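Local structure of binding component of ABC transporter (Wolinella succinogenes, 3K4U) at residues E[116-130]-E[148-162]. The protein binds lysine and probably serves as the extracytoplasmic solute-binding component of an ABC transporter. Residues are numbered along the deposited sequence; the frame is centred on the assembly and turned at random.
With LYS (lysine), chain K.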
loop_
_atom_site.group_PDB
_atom_site.type_symbol
_atom_site.label_atom_id
_atom_site.label_comp_id
_atom_site.label_asym_id
_atom_site.label_seq_id
_atom_site.Cartn_x
_atom_site.Cartn_y
_atom_site.Cartn_z
ATOM N N LEU E 116 -17.436 -46.148 -7.480
ATOM C CA LEU E 116 -16.494 -45.472 -8.357
ATOM C C LEU E 116 -15.036 -45.938 -8.273
ATOM O O LEU E 116 -14.525 -46.282 -7.202
ATOM C CB LEU E 116 -16.587 -43.961 -8.138
ATOM C CG LEU E 116 -17.960 -43.389 -8.523
ATOM C CD1 LEU E 116 -18.160 -42.045 -7.888
ATOM C CD2 LEU E 116 -18.157 -43.311 -10.040
ATOM N N THR E 117 -14.384 -45.933 -9.433
ATOM C CA THR E 117 -12.965 -46.266 -9.581
ATOM C C THR E 117 -12.205 -45.006 -9.987
ATOM O O THR E 117 -12.640 -44.293 -10.915
ATOM C CB THR E 117 -12.788 -47.312 -10.686
ATOM O OG1 THR E 117 -13.979 -48.121 -10.770
ATOM C CG2 THR E 117 -11.584 -48.180 -10.399
ATOM N N LEU E 118 -11.091 -44.722 -9.305
ATOM C CA LEU E 118 -10.275 -43.527 -9.593
ATOM C C LEU E 118 -8.774 -43.814 -9.838
ATOM O O LEU E 118 -8.090 -44.471 -9.033
ATOM C CB LEU E 118 -10.446 -42.535 -8.457
ATOM C CG LEU E 118 -9.425 -41.449 -8.122
ATOM C CD1 LEU E 118 -9.972 -40.104 -8.528
ATOM C CD2 LEU E 118 -9.181 -41.509 -6.635
ATOM N N VAL E 119 -8.260 -43.291 -10.949
ATOM C CA VAL E 119 -6.890 -43.626 -11.362
ATOM C C VAL E 119 -5.913 -42.468 -11.528
ATOM O O VAL E 119 -6.276 -41.365 -12.007
ATOM C CB VAL E 119 -6.848 -44.512 -12.606
ATOM C CG1 VAL E 119 -7.409 -45.891 -12.277
ATOM C CG2 VAL E 119 -7.604 -43.878 -13.738
ATOM N N THR E 120 -4.671 -42.741 -11.124
ATOM C CA THR E 120 -3.562 -41.835 -11.378
ATOM C C THR E 120 -2.192 -42.550 -11.544
ATOM O O THR E 120 -2.089 -43.793 -11.489
ATOM C CB THR E 120 -3.485 -40.755 -10.284
ATOM O OG1 THR E 120 -2.856 -39.577 -10.812
ATOM C CG2 THR E 120 -2.719 -41.253 -9.071
ATOM N N LYS E 121 -1.148 -41.754 -11.732
ATOM C CA LYS E 121 0.170 -42.298 -11.900
ATOM C C LYS E 121 0.757 -42.705 -10.542
ATOM O O LYS E 121 0.385 -42.134 -9.498
ATOM C CB LYS E 121 1.062 -41.264 -12.577
ATOM C CG LYS E 121 2.576 -41.575 -12.459
ATOM C CD LYS E 121 3.364 -40.331 -12.839
ATOM C CE LYS E 121 4.817 -40.620 -13.019
ATOM N NZ LYS E 121 5.046 -41.483 -14.191
ATOM N N PHE E 122 1.692 -43.655 -10.557
ATOM C CA PHE E 122 2.260 -44.173 -9.318
ATOM C C PHE E 122 3.309 -43.259 -8.671
ATOM O O PHE E 122 4.131 -42.627 -9.371
ATOM C CB PHE E 122 2.850 -45.572 -9.528
ATOM C CG PHE E 122 3.459 -46.160 -8.286
ATOM C CD1 PHE E 122 2.649 -46.824 -7.334
ATOM C CD2 PHE E 122 4.824 -46.022 -8.028
ATOM C CE1 PHE E 122 3.197 -47.369 -6.165
ATOM C CE2 PHE E 122 5.389 -46.561 -6.839
ATOM C CZ PHE E 122 4.560 -47.230 -5.908
ATOM N N GLY E 123 3.296 -43.232 -7.334
ATOM C CA GLY E 123 4.283 -42.475 -6.540
ATOM C C GLY E 123 4.389 -41.000 -6.898
ATOM O O GLY E 123 5.474 -40.475 -7.042
ATOM N N VAL E 124 3.273 -40.307 -7.019
ATOM C CA VAL E 124 3.318 -38.933 -7.498
ATOM C C VAL E 124 2.328 -38.053 -6.673
ATOM O O VAL E 124 1.396 -38.578 -6.061
ATOM C CB VAL E 124 2.993 -38.968 -9.001
ATOM C CG1 VAL E 124 1.706 -38.293 -9.308
ATOM C CG2 VAL E 124 4.092 -38.430 -9.775
ATOM N N SER E 125 2.525 -36.735 -6.659
ATOM C CA SER E 125 1.704 -35.828 -5.858
ATOM C C SER E 125 0.266 -36.287 -5.767
ATOM O O SER E 125 -0.295 -36.361 -4.680
ATOM C CB SER E 125 1.686 -34.429 -6.451
ATOM O OG SER E 125 2.595 -33.588 -5.804
ATOM N N ALA E 126 -0.329 -36.600 -6.911
ATOM C CA ALA E 126 -1.722 -36.994 -6.954
ATOM C C ALA E 126 -1.961 -38.262 -6.138
ATOM O O ALA E 126 -2.930 -38.358 -5.384
ATOM C CB ALA E 126 -2.149 -37.183 -8.391
ATOM N N GLU E 127 -1.072 -39.237 -6.272
ATOM C CA GLU E 127 -1.303 -40.485 -5.625
ATOM C C GLU E 127 -1.424 -40.314 -4.114
ATOM O O GLU E 127 -2.314 -40.921 -3.503
ATOM C CB GLU E 127 -0.205 -41.461 -5.960
ATOM C CG GLU E 127 -0.684 -42.884 -5.868
ATOM C CD GLU E 127 0.205 -43.699 -4.994
ATOM O OE1 GLU E 127 1.445 -43.534 -5.083
ATOM O OE2 GLU E 127 -0.344 -44.529 -4.240
ATOM N N TYR E 128 -0.551 -39.476 -3.537
ATOM C CA TYR E 128 -0.565 -39.146 -2.099
ATOM C C TYR E 128 -1.782 -38.290 -1.668
ATOM O O TYR E 128 -2.367 -38.510 -0.600
ATOM C CB TYR E 128 0.756 -38.479 -1.692
ATOM C CG TYR E 128 1.962 -39.299 -2.103
ATOM C CD1 TYR E 128 2.311 -40.466 -1.391
ATOM C CD2 TYR E 128 2.750 -38.932 -3.218
ATOM C CE1 TYR E 128 3.404 -41.254 -1.785
ATOM C CE2 TYR E 128 3.852 -39.710 -3.606
ATOM C CZ TYR E 128 4.163 -40.870 -2.890
ATOM O OH TYR E 128 5.250 -41.640 -3.262
ATOM N N ALA E 129 -2.145 -37.326 -2.505
ATOM C CA ALA E 129 -3.349 -36.516 -2.304
ATOM C C ALA E 129 -4.605 -37.398 -2.328
ATOM O O ALA E 129 -5.363 -37.430 -1.349
ATOM C CB ALA E 129 -3.445 -35.403 -3.343
ATOM N N ALA E 130 -4.812 -38.143 -3.413
ATOM C CA ALA E 130 -5.961 -39.035 -3.487
ATOM C C ALA E 130 -6.073 -39.962 -2.278
ATOM O O ALA E 130 -7.181 -40.254 -1.839
ATOM C CB ALA E 130 -5.950 -39.833 -4.768
ATOM N N ALA E 148 -2.936 -43.865 -17.479
ATOM C CA ALA E 148 -3.890 -43.736 -16.393
ATOM C C ALA E 148 -5.182 -43.238 -16.943
ATOM O O ALA E 148 -6.207 -43.872 -16.763
ATOM C CB ALA E 148 -3.361 -42.814 -15.334
ATOM N N VAL E 149 -5.139 -42.140 -17.677
ATOM C CA VAL E 149 -6.375 -41.634 -18.257
ATOM C C VAL E 149 -7.040 -42.574 -19.243
ATOM O O VAL E 149 -8.278 -42.615 -19.300
ATOM C CB VAL E 149 -6.197 -40.313 -18.982
ATOM C CG1 VAL E 149 -7.070 -39.274 -18.330
ATOM C CG2 VAL E 149 -4.740 -39.913 -19.044
ATOM N N GLN E 150 -6.243 -43.295 -20.048
ATOM C CA GLN E 150 -6.804 -44.291 -20.974
ATOM C C GLN E 150 -7.864 -45.134 -20.308
ATOM O O GLN E 150 -8.873 -45.414 -20.920
ATOM C CB GLN E 150 -5.726 -45.191 -21.563
ATOM C CG GLN E 150 -5.005 -44.598 -22.774
ATOM C CD GLN E 150 -5.961 -44.283 -23.894
ATOM O OE1 GLN E 150 -6.776 -45.125 -24.279
ATOM N NE2 GLN E 150 -5.900 -43.056 -24.402
ATOM N N GLU E 151 -7.649 -45.502 -19.043
ATOM C CA GLU E 151 -8.635 -46.272 -18.270
ATOM C C GLU E 151 -10.010 -45.583 -18.135
ATOM O O GLU E 151 -11.059 -46.244 -18.179
ATOM C CB GLU E 151 -8.103 -46.637 -16.875
ATOM C CG GLU E 151 -6.742 -47.297 -16.815
ATOM C CD GLU E 151 -6.698 -48.615 -17.549
ATOM O OE1 GLU E 151 -7.495 -49.523 -17.201
ATOM O OE2 GLU E 151 -5.867 -48.743 -18.485
ATOM N N VAL E 152 -10.041 -44.272 -17.969
ATOM C CA VAL E 152 -11.344 -43.638 -17.952
ATOM C C VAL E 152 -11.879 -43.491 -19.406
ATOM O O VAL E 152 -13.070 -43.790 -19.674
ATOM C CB VAL E 152 -11.438 -42.405 -16.943
ATOM C CG1 VAL E 152 -10.050 -41.803 -16.615
ATOM C CG2 VAL E 152 -12.462 -41.368 -17.361
ATOM N N LEU E 153 -10.997 -43.117 -20.339
ATOM C CA LEU E 153 -11.340 -43.170 -21.786
ATOM C C LEU E 153 -11.815 -44.546 -22.267
ATOM O O LEU E 153 -12.665 -44.645 -23.160
ATOM C CB LEU E 153 -10.180 -42.713 -22.674
ATOM C CG LEU E 153 -10.021 -41.195 -22.786
ATOM C CD1 LEU E 153 -8.669 -40.827 -23.371
ATOM C CD2 LEU E 153 -11.139 -40.598 -23.591
ATOM N N ASN E 154 -11.266 -45.600 -21.664
ATOM C CA ASN E 154 -11.652 -46.956 -22.009
ATOM C C ASN E 154 -12.926 -47.390 -21.318
ATOM O O ASN E 154 -13.524 -48.385 -21.710
ATOM C CB ASN E 154 -10.509 -47.941 -21.723
ATOM C CG ASN E 154 -9.406 -47.866 -22.772
ATOM O OD1 ASN E 154 -9.578 -47.248 -23.826
ATOM N ND2 ASN E 154 -8.263 -48.483 -22.482
ATOM N N GLY E 155 -13.344 -46.640 -20.297
ATOM C CA GLY E 155 -14.498 -47.029 -19.479
ATOM C C GLY E 155 -14.184 -48.223 -18.579
ATOM O O GLY E 155 -15.038 -49.080 -18.359
ATOM N N LYS E 156 -12.955 -48.286 -18.079
ATOM C CA LYS E 156 -12.551 -49.300 -17.112
ATOM C C LYS E 156 -12.318 -48.625 -15.742
ATOM O O LYS E 156 -11.999 -49.286 -14.738
ATOM C CB LYS E 156 -11.272 -50.016 -17.585
ATOM C CG LYS E 156 -11.323 -50.608 -19.002
ATOM C CD LYS E 156 -10.766 -52.036 -19.017
ATOM C CE LYS E 156 -9.765 -52.267 -20.153
ATOM N NZ LYS E 156 -8.768 -53.333 -19.784
ATOM N N ALA E 157 -12.457 -47.297 -15.746
ATOM C CA ALA E 157 -12.398 -46.419 -14.577
ATOM C C ALA E 157 -13.249 -45.165 -14.882
ATOM O O ALA E 157 -13.587 -44.892 -16.048
ATOM C CB ALA E 157 -10.972 -46.028 -14.284
ATOM N N ASP E 158 -13.591 -44.404 -13.843
ATOM C CA ASP E 158 -14.584 -43.330 -13.979
ATOM C C ASP E 158 -13.986 -41.932 -14.029
ATOM O O ASP E 158 -14.610 -41.015 -14.554
ATOM C CB ASP E 158 -15.600 -43.400 -12.853
ATOM C CG ASP E 158 -15.952 -44.810 -12.483
ATOM O OD1 ASP E 158 -16.672 -45.467 -13.277
ATOM O OD2 ASP E 158 -15.504 -45.251 -11.397
HETATM N N MSE E 159 -12.777 -41.779 -13.488
HETATM C CA MSE E 159 -12.183 -40.467 -13.278
HETATM C C MSE E 159 -10.694 -40.508 -12.975
HETATM O O MSE E 159 -10.199 -41.425 -12.299
HETATM C CB MSE E 159 -12.882 -39.769 -12.125
HETATM C CG MSE E 159 -13.045 -40.662 -10.919
HETATM SE SE MSE E 159 -13.894 -39.677 -9.486
HETATM C CE MSE E 159 -13.773 -41.056 -8.066
ATOM N N PHE E 160 -10.015 -39.474 -13.469
ATOM C CA PHE E 160 -8.566 -39.274 -13.382
ATOM C C PHE E 160 -8.238 -38.080 -12.461
ATOM O O PHE E 160 -8.935 -37.067 -12.472
ATOM C CB PHE E 160 -8.035 -39.034 -14.799
ATOM C CG PHE E 160 -6.540 -38.877 -14.886
ATOM C CD1 PHE E 160 -5.692 -39.972 -14.705
ATOM C CD2 PHE E 160 -5.977 -37.647 -15.181
ATOM C CE1 PHE E 160 -4.323 -39.819 -14.777
ATOM C CE2 PHE E 160 -4.606 -37.510 -15.251
ATOM C CZ PHE E 160 -3.784 -38.601 -15.051
ATOM N N ILE E 161 -7.200 -38.212 -11.644
ATOM C CA ILE E 161 -6.774 -37.134 -10.725
ATOM C C ILE E 161 -5.319 -36.792 -10.973
ATOM O O ILE E 161 -4.482 -37.679 -11.086
ATOM C CB ILE E 161 -6.903 -37.498 -9.238
ATOM C CG1 ILE E 161 -6.521 -36.278 -8.361
ATOM C CG2 ILE E 161 -6.015 -38.712 -8.896
ATOM C CD1 ILE E 161 -6.761 -36.463 -6.816
ATOM N N PHE E 162 -5.015 -35.503 -11.043
ATOM C CA PHE E 162 -3.666 -35.076 -11.357
ATOM C C PHE E 162 -3.607 -33.560 -11.319
ATOM O O PHE E 162 -4.641 -32.904 -11.286
ATOM C CB PHE E 162 -3.278 -35.583 -12.759
ATOM C CG PHE E 162 -1.813 -35.765 -12.938
ATOM C CD1 PHE E 162 -1.203 -36.965 -12.584
ATOM C CD2 PHE E 162 -1.037 -34.743 -13.452
ATOM C CE1 PHE E 162 0.173 -37.119 -12.722
ATOM C CE2 PHE E 162 0.327 -34.892 -13.594
ATOM C CZ PHE E 162 0.936 -36.083 -13.232
HETATM N N LYS K . 3.561 -32.285 -9.270
HETATM C CA LYS K . 3.680 -33.700 -9.551
HETATM C C LYS K . 4.579 -34.302 -8.495
HETATM O O LYS K . 5.478 -33.619 -8.009
HETATM C CB LYS K . 4.307 -33.917 -10.936
HETATM C CG LYS K . 4.026 -35.264 -11.560
HETATM C CD LYS K . 5.189 -35.714 -12.371
HETATM C CE LYS K . 4.844 -36.877 -13.306
HETATM N NZ LYS K . 5.890 -37.110 -14.336
HETATM O OXT LYS K . 4.438 -35.462 -8.114
#
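Val119 and Phe160 pair as neighbours in two parallel strands, where Val119 N donates a nearly straight hydrogen bond to Met159 O (3.0 Å) and Ile161 N returns a weak one to Val119 O. Beta-branched Val119 suits an extended strand, and its CG2 lies 4.0 Å from Ala157 CB, just beyond helix 148-154; small Ala148, within that helix, sets its CB against the backbone of Thr120 and lets the helix sit close.

The other face of the sheet is packed with the apolar side chains of Leu118, Met159 and Ile161. Leu118 CB meets CE of selenomethionine Met159 at 3.7 Å, the chain running extended beyond CG to get there, while Ile161 CD1 packs on Ala130 CB (4.0 Å), the methyl of an alanine that brings helix 125-130 near. Thr120 places OG1 anti to its own N (chi1 -154°), aiming the hydroxyl at Ile161 O, to which it donates a hydrogen bond (2.5 Å); Thr120 OG1 also lies at the edge of the Phe162 ring, in its plane. A valine at Thr120 would probably leave Ile161 O without this buried donor.

Toward solvent the contact thins to polar links: partly exposed Asp158 gives its backbone N to Thr117 O (3.1 Å), while exposed Lys156 leads its amine away.

At the opposite end, Phe162 CZ touches CG of the bound lysine (3.6 Å), and Ser125 N, in the first turn after N-cap Val124, holds the ligand carboxylate. Strand 117-121 thus runs between parallel strands 138-142 and 159-163, sandwiched by helices 125-133 and 145-154 in the alpha/beta manner of periplasmic binding proteins.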